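Local structure of extracellular solute-binding protein, family 1 (Trichodesmium erythraeum IMS101, 6G7N) at residues Ile150-Met155 against Asn225-His230; Tyr141-Ile146 against Lys301-Ala306. The protein probably serves as the iron-binding component of an ABC transporter, holding ferric iron between its two lobes for uptake into the cell. One frame throughout, in Å; residues are numbered along the deposited sequence. Where two conformers were deposited one is given.

Both interactions draw on helix 140-167, at different points along it. Interaction 2 is a buried contact near the helix's start, which also carries the iron ligand Tyr-141: there the helix packs against helix 303-312 through a small apolar patch and an amide-amide hydrogen bond. Interaction 1 lies further along the same helix, at the surface, where the loop of residues 225-230 reaches over with one long arginine; its contact is an aliphatic chain against a guanidinium, and its polar ends are gathered by a nearby glutamate. The centres are about 13 Å apart, and they touch: His-230 packs on Ser-144 and Leu-145, and Ile-150 on Ala-306.

Interaction 1: residues Ile150-Met155 against Asn225-His230; sequences IEIHGM and NGRGTH
The guanidinium of Arg-227 has CG1 of Ile-152 over one face, 3.9 Å above the plane and displaced toward the rim rather than centred. The closest guanidinium atom to CG1 is NE, at 4.0 Å. A second flat group stands beside it: the imidazole of His-153, whose own face is covered from within the helix by CG2 of Ile-152, lying over the ring centre at a height of 3.6 Å. Ile-152 thus serves both planar groups, one branch each. The division follows from its first torsion (chi1 -62°), which sets CG1 beside the backbone N and turns CG2 anti to it, toward the histidine. CD1 finishes the contact against the aliphatic part of the arginine, 3.9 Å from CD of Arg-227.

Arg-227 makes the crossing by length. From CG to NE its chain is fully extended, reaching from the loop between strands 217-220 and 231-239 to the flank of helix 140-167, while chi4 of -97° turns the guanidinium across the line of the chain, presenting a face to CG1. In this two-lobed binding-protein fold the strand that follows the loop, 231-239, joins the central sheet, and the arginine spans from that loop to helix 140-167. The loop itself is fastened at Thr-229, whose OG1 bonds to the carbonyl of Pro-222.

NE2 of His-153 and NH1 of Arg-227 come within 4.3 Å, meeting obliquely. Glu-121 bridges them: its OE2 forms a salt bridge with NH1 and a hydrogen bond with NE2. That carboxylate would be expected to offset the positive charge of the arginine and to favour a protonated imidazole, although the charge on the ring is not seen.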
loop_
_atom_site.group_PDB
_atom_site.type_symbol
_atom_site.label_atom_id
_atom_site.label_comp_id
_atom_site.label_asym_id
_atom_site.label_seq_id
_atom_site.Cartn_x
_atom_site.Cartn_y
_atom_site.Cartn_z
ATOM N N ILE A 150 -13.246 6.060 8.733
ATOM C CA ILE A 150 -13.930 5.796 9.988
ATOM C C ILE A 150 -13.161 6.398 11.164
ATOM O O ILE A 150 -13.759 6.979 12.073
ATOM C CB ILE A 150 -14.134 4.277 10.195
ATOM C CG1 ILE A 150 -15.082 3.706 9.130
ATOM C CG2 ILE A 150 -14.672 3.996 11.600
ATOM C CD1 ILE A 150 -15.063 2.205 9.072
ATOM N N GLU A 151 -11.839 6.289 11.143
ATOM C CA GLU A 151 -11.028 6.922 12.187
ATOM C C GLU A 151 -11.298 8.423 12.264
ATOM O O GLU A 151 -11.433 8.973 13.352
ATOM C CB GLU A 151 -9.568 6.641 11.937
ATOM C CG GLU A 151 -8.592 7.330 12.882
ATOM C CD GLU A 151 -8.490 6.781 14.277
ATOM O OE1 GLU A 151 -9.192 5.803 14.601
ATOM O OE2 GLU A 151 -7.665 7.318 15.059
ATOM N N ILE A 152 -11.338 9.102 11.113
ATOM C CA ILE A 152 -11.590 10.541 11.114
ATOM C C ILE A 152 -13.026 10.863 11.535
ATOM O O ILE A 152 -13.256 11.645 12.457
ATOM C CB ILE A 152 -11.311 11.187 9.742
ATOM C CG1 ILE A 152 -9.838 11.059 9.305
ATOM C CG2 ILE A 152 -11.759 12.620 9.722
ATOM C CD1 ILE A 152 -8.844 11.804 10.134
ATOM N N HIS A 153 -13.989 10.247 10.865
ATOM C CA HIS A 153 -15.365 10.732 10.903
ATOM C C HIS A 153 -16.257 10.026 11.895
ATOM O O HIS A 153 -17.314 10.569 12.207
ATOM C CB HIS A 153 -15.966 10.625 9.496
ATOM C CG HIS A 153 -15.274 11.482 8.494
ATOM N ND1 HIS A 153 -15.303 12.860 8.554
ATOM C CD2 HIS A 153 -14.515 11.154 7.429
ATOM C CE1 HIS A 153 -14.592 13.338 7.541
ATOM N NE2 HIS A 153 -14.124 12.327 6.828
ATOM N N GLY A 154 -15.853 8.853 12.378
ATOM C CA GLY A 154 -16.718 7.984 13.142
ATOM C C GLY A 154 -17.648 7.199 12.247
ATOM O O GLY A 154 -17.849 7.522 11.070
ATOM N N MET A 155 -18.253 6.145 12.797
ATOM C CA MET A 155 -19.049 5.244 11.962
ATOM C C MET A 155 -20.263 5.910 11.323
ATOM O O MET A 155 -20.553 5.662 10.152
ATOM C CB MET A 155 -19.497 4.001 12.747
ATOM C CG MET A 155 -18.392 2.979 12.972
ATOM S SD MET A 155 -17.854 2.092 11.490
ATOM C CE MET A 155 -19.086 0.813 11.225
ATOM N N ASN A 225 -5.231 20.462 0.849
ATOM C CA ASN A 225 -5.498 21.664 1.603
ATOM C C ASN A 225 -5.968 21.376 3.009
ATOM O O ASN A 225 -6.264 22.297 3.758
ATOM C CB ASN A 225 -6.477 22.581 0.852
ATOM C CG ASN A 225 -5.882 23.100 -0.437
ATOM O OD1 ASN A 225 -4.703 23.403 -0.495
ATOM N ND2 ASN A 225 -6.680 23.170 -1.472
ATOM N N GLY A 226 -5.993 20.095 3.380
ATOM C CA GLY A 226 -6.393 19.633 4.700
ATOM C C GLY A 226 -5.373 18.668 5.239
ATOM O O GLY A 226 -4.187 19.010 5.372
ATOM N N ARG A 227 -5.828 17.463 5.581
ATOM C CA ARG A 227 -4.986 16.531 6.323
ATOM C C ARG A 227 -3.921 15.827 5.497
ATOM O O ARG A 227 -3.018 15.242 6.080
ATOM C CB ARG A 227 -5.842 15.518 7.051
ATOM C CG ARG A 227 -6.564 14.523 6.131
ATOM C CD ARG A 227 -7.420 13.561 6.918
ATOM N NE ARG A 227 -8.113 12.602 6.056
ATOM C CZ ARG A 227 -9.369 12.703 5.615
ATOM N NH1 ARG A 227 -10.136 13.714 5.967
ATOM N NH2 ARG A 227 -9.846 11.793 4.797
ATOM N N GLY A 228 -4.043 15.845 4.165
ATOM C CA GLY A 228 -3.110 15.169 3.314
ATOM C C GLY A 228 -3.640 13.872 2.737
ATOM O O GLY A 228 -4.706 13.383 3.104
ATOM N N THR A 229 -2.873 13.295 1.815
ATOM C CA THR A 229 -3.250 12.118 1.083
ATOM C C THR A 229 -3.057 10.850 1.930
ATOM O O THR A 229 -2.114 10.757 2.721
ATOM C CB THR A 229 -2.419 12.053 -0.216
ATOM O OG1 THR A 229 -2.713 13.198 -1.009
ATOM C CG2 THR A 229 -2.622 10.804 -1.023
ATOM N N HIS A 230 -3.937 9.867 1.708
ATOM C CA HIS A 230 -3.831 8.533 2.331
ATOM C C HIS A 230 -2.662 7.772 1.704
ATOM O O HIS A 230 -2.677 7.488 0.486
ATOM C CB HIS A 230 -5.137 7.795 2.111
ATOM C CG HIS A 230 -5.137 6.381 2.584
ATOM N ND1 HIS A 230 -5.493 6.007 3.853
ATOM C CD2 HIS A 230 -4.859 5.222 1.926
ATOM C CE1 HIS A 230 -5.446 4.682 3.933
ATOM N NE2 HIS A 230 -5.073 4.172 2.781
#

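Interaction 2: residues Tyr141-Ile146 against Lys301-Ala306; sequences YNQSLI and KLNADA. With FE (Fe (III) ion), chain E.
Two helices of the binding-protein fold come together behind the iron site: Gln-143 and Ile-146, one turn apart on helix 140-167, meet Asn-303 and Ala-306, likewise one turn apart on helix 303-312. The backbones are nearest at Ile-146 and Ala-306, with CA atoms 5.6 Å apart. The small methyl makes this possible: CB of Ala-306 sits 3.4 Å from the carbonyl O of Gln-143 and 3.7 Å from CG2 of Ile-146.

A turn earlier the contact becomes polar. ND2 of Asn-303 donates to OE1 of Gln-143 over 2.9 Å, nearly straight at 159°. The acceptor lies close to the asparagine's amide plane, whereas the donor is tilted 32° from the carbonyl plane of the glutamine; the two amides are turned 64° against each other. With CG anti to the backbone N, Asn-303 brings its amide over to helix 140-167. ND2 has a second partner, a water 2.8 Å away that donates to OG of Ser-144, and so each helix is bound to the other both directly and through solvent. Both amides are also fixed at their other ends: NE2 of Gln-143 bonds to O of Ser-137, and OD1 of Asn-303 to NH2 of Arg-65, holding the rotation of both groups.

At the start of the same helical segment, OH of Tyr-141 binds the ferric ion at 1.9 Å. Tyr-197 and Tyr-198 supply further phenolic oxygens, a tyrosine-rich coordination typical of ferric-ion-binding proteins in this solute-binding family.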
loop_
_atom_site.group_PDB
_atom_site.type_symbol
_atom_site.label_atom_id
_atom_site.label_comp_id
_atom_site.label_asym_id
_atom_site.label_seq_id
_atom_site.Cartn_x
_atom_site.Cartn_y
_atom_site.Cartn_z
ATOM N N TYR A 141 -6.669 -2.631 0.047
ATOM C CA TYR A 141 -6.394 -1.212 -0.131
ATOM C C TYR A 141 -7.630 -0.368 0.190
ATOM O O TYR A 141 -7.551 0.689 0.824
ATOM C CB TYR A 141 -5.915 -0.876 -1.534
ATOM C CG TYR A 141 -4.860 -1.784 -2.135
ATOM C CD1 TYR A 141 -3.817 -2.301 -1.355
ATOM C CD2 TYR A 141 -4.867 -2.091 -3.480
ATOM C CE1 TYR A 141 -2.853 -3.120 -1.911
ATOM C CE2 TYR A 141 -3.885 -2.899 -4.062
ATOM C CZ TYR A 141 -2.866 -3.400 -3.285
ATOM O OH TYR A 141 -1.924 -4.217 -3.833
ATOM N N ASN A 142 -8.778 -0.838 -0.305
ATOM C CA ASN A 142 -10.039 -0.171 -0.047
ATOM C C ASN A 142 -10.431 -0.266 1.429
ATOM O O ASN A 142 -10.935 0.705 2.000
ATOM C CB ASN A 142 -11.150 -0.812 -0.881
ATOM C CG ASN A 142 -11.122 -0.401 -2.330
ATOM O OD1 ASN A 142 -10.530 0.627 -2.698
ATOM N ND2 ASN A 142 -11.829 -1.175 -3.180
ATOM N N GLN A 143 -10.254 -1.437 2.030
ATOM C CA GLN A 143 -10.553 -1.587 3.445
ATOM C C GLN A 143 -9.731 -0.586 4.275
ATOM O O GLN A 143 -10.249 0.057 5.189
ATOM C CB GLN A 143 -10.307 -3.016 3.901
ATOM C CG GLN A 143 -11.276 -4.008 3.287
ATOM C CD GLN A 143 -10.896 -5.449 3.502
ATOM O OE1 GLN A 143 -9.938 -5.758 4.197
ATOM N NE2 GLN A 143 -11.635 -6.343 2.874
ATOM N N SER A 144 -8.447 -0.424 3.923
ATOM C CA SER A 144 -7.598 0.484 4.664
ATOM C C SER A 144 -7.994 1.952 4.479
ATOM O O SER A 144 -7.955 2.734 5.426
ATOM C CB SER A 144 -6.120 0.243 4.303
ATOM O OG SER A 144 -5.718 -0.987 4.905
ATOM N N LEU A 145 -8.370 2.318 3.243
ATOM C CA LEU A 145 -8.850 3.681 3.027
ATOM C C LEU A 145 -10.138 3.947 3.819
ATOM O O LEU A 145 -10.270 4.987 4.466
ATOM C CB LEU A 145 -9.048 3.937 1.538
ATOM C CG LEU A 145 -9.632 5.301 1.206
ATOM C CD1 LEU A 145 -8.717 6.465 1.563
ATOM C CD2 LEU A 145 -9.913 5.363 -0.289
ATOM N N ILE A 146 -11.076 3.014 3.767
ATOM C CA ILE A 146 -12.302 3.182 4.541
ATOM C C ILE A 146 -12.028 3.221 6.043
ATOM O O ILE A 146 -12.646 4.017 6.759
ATOM C CB ILE A 146 -13.367 2.166 4.094
ATOM C CG1 ILE A 146 -14.056 2.598 2.790
ATOM C CG2 ILE A 146 -14.487 2.045 5.133
ATOM C CD1 ILE A 146 -13.325 3.296 1.693
ATOM N N LYS A 301 -6.204 -1.645 12.748
ATOM C CA LYS A 301 -7.121 -1.559 13.925
ATOM C C LYS A 301 -8.614 -1.445 13.570
ATOM O O LYS A 301 -9.483 -2.067 14.219
ATOM C CB LYS A 301 -6.708 -0.391 14.806
ATOM C CG LYS A 301 -7.388 -0.355 16.128
ATOM C CD LYS A 301 -6.745 0.639 17.062
ATOM C CE LYS A 301 -7.391 0.543 18.437
ATOM N NZ LYS A 301 -6.559 1.140 19.528
ATOM N N LEU A 302 -8.890 -0.683 12.506
ATOM C CA LEU A 302 -10.280 -0.472 12.087
ATOM C C LEU A 302 -10.672 -1.269 10.850
ATOM O O LEU A 302 -11.713 -1.007 10.250
ATOM C CB LEU A 302 -10.541 1.003 11.872
ATOM C CG LEU A 302 -10.608 1.760 13.178
ATOM C CD1 LEU A 302 -10.546 3.240 12.915
ATOM C CD2 LEU A 302 -11.892 1.388 13.926
ATOM N N ASN A 303 -9.883 -2.272 10.497
ATOM C CA ASN A 303 -10.201 -3.108 9.344
ATOM C C ASN A 303 -11.569 -3.790 9.488
ATOM O O ASN A 303 -12.356 -3.800 8.548
ATOM C CB ASN A 303 -9.102 -4.143 9.143
ATOM C CG ASN A 303 -9.410 -5.098 8.003
ATOM O OD1 ASN A 303 -9.974 -6.159 8.213
ATOM N ND2 ASN A 303 -9.082 -4.691 6.796
ATOM N N ALA A 304 -11.848 -4.369 10.662
ATOM C CA ALA A 304 -13.141 -5.047 10.851
ATOM C C ALA A 304 -14.302 -4.071 10.713
ATOM O O ALA A 304 -15.344 -4.407 10.118
ATOM C CB ALA A 304 -13.191 -5.743 12.205
ATOM N N ASP A 305 -14.141 -2.855 11.220
ATOM C CA ASP A 305 -15.179 -1.829 11.097
ATOM C C ASP A 305 -15.385 -1.430 9.638
ATOM O O ASP A 305 -16.510 -1.203 9.202
ATOM C CB ASP A 305 -14.837 -0.591 11.948
ATOM C CG ASP A 305 -15.100 -0.774 13.475
ATOM O OD1 ASP A 305 -15.604 -1.813 13.905
ATOM O OD2 ASP A 305 -14.843 0.180 14.245
ATOM N N ALA A 306 -14.307 -1.357 8.870
ATOM C CA ALA A 306 -14.399 -1.081 7.452
ATOM C C ALA A 306 -15.197 -2.133 6.702
ATOM O O ALA A 306 -16.083 -1.829 5.899
ATOM C CB ALA A 306 -13.014 -0.895 6.831
HETATM FE FE FE E . -0.726 -3.768 -5.308
HETATM O O HOH W 1 -7.386 -2.440 6.613
#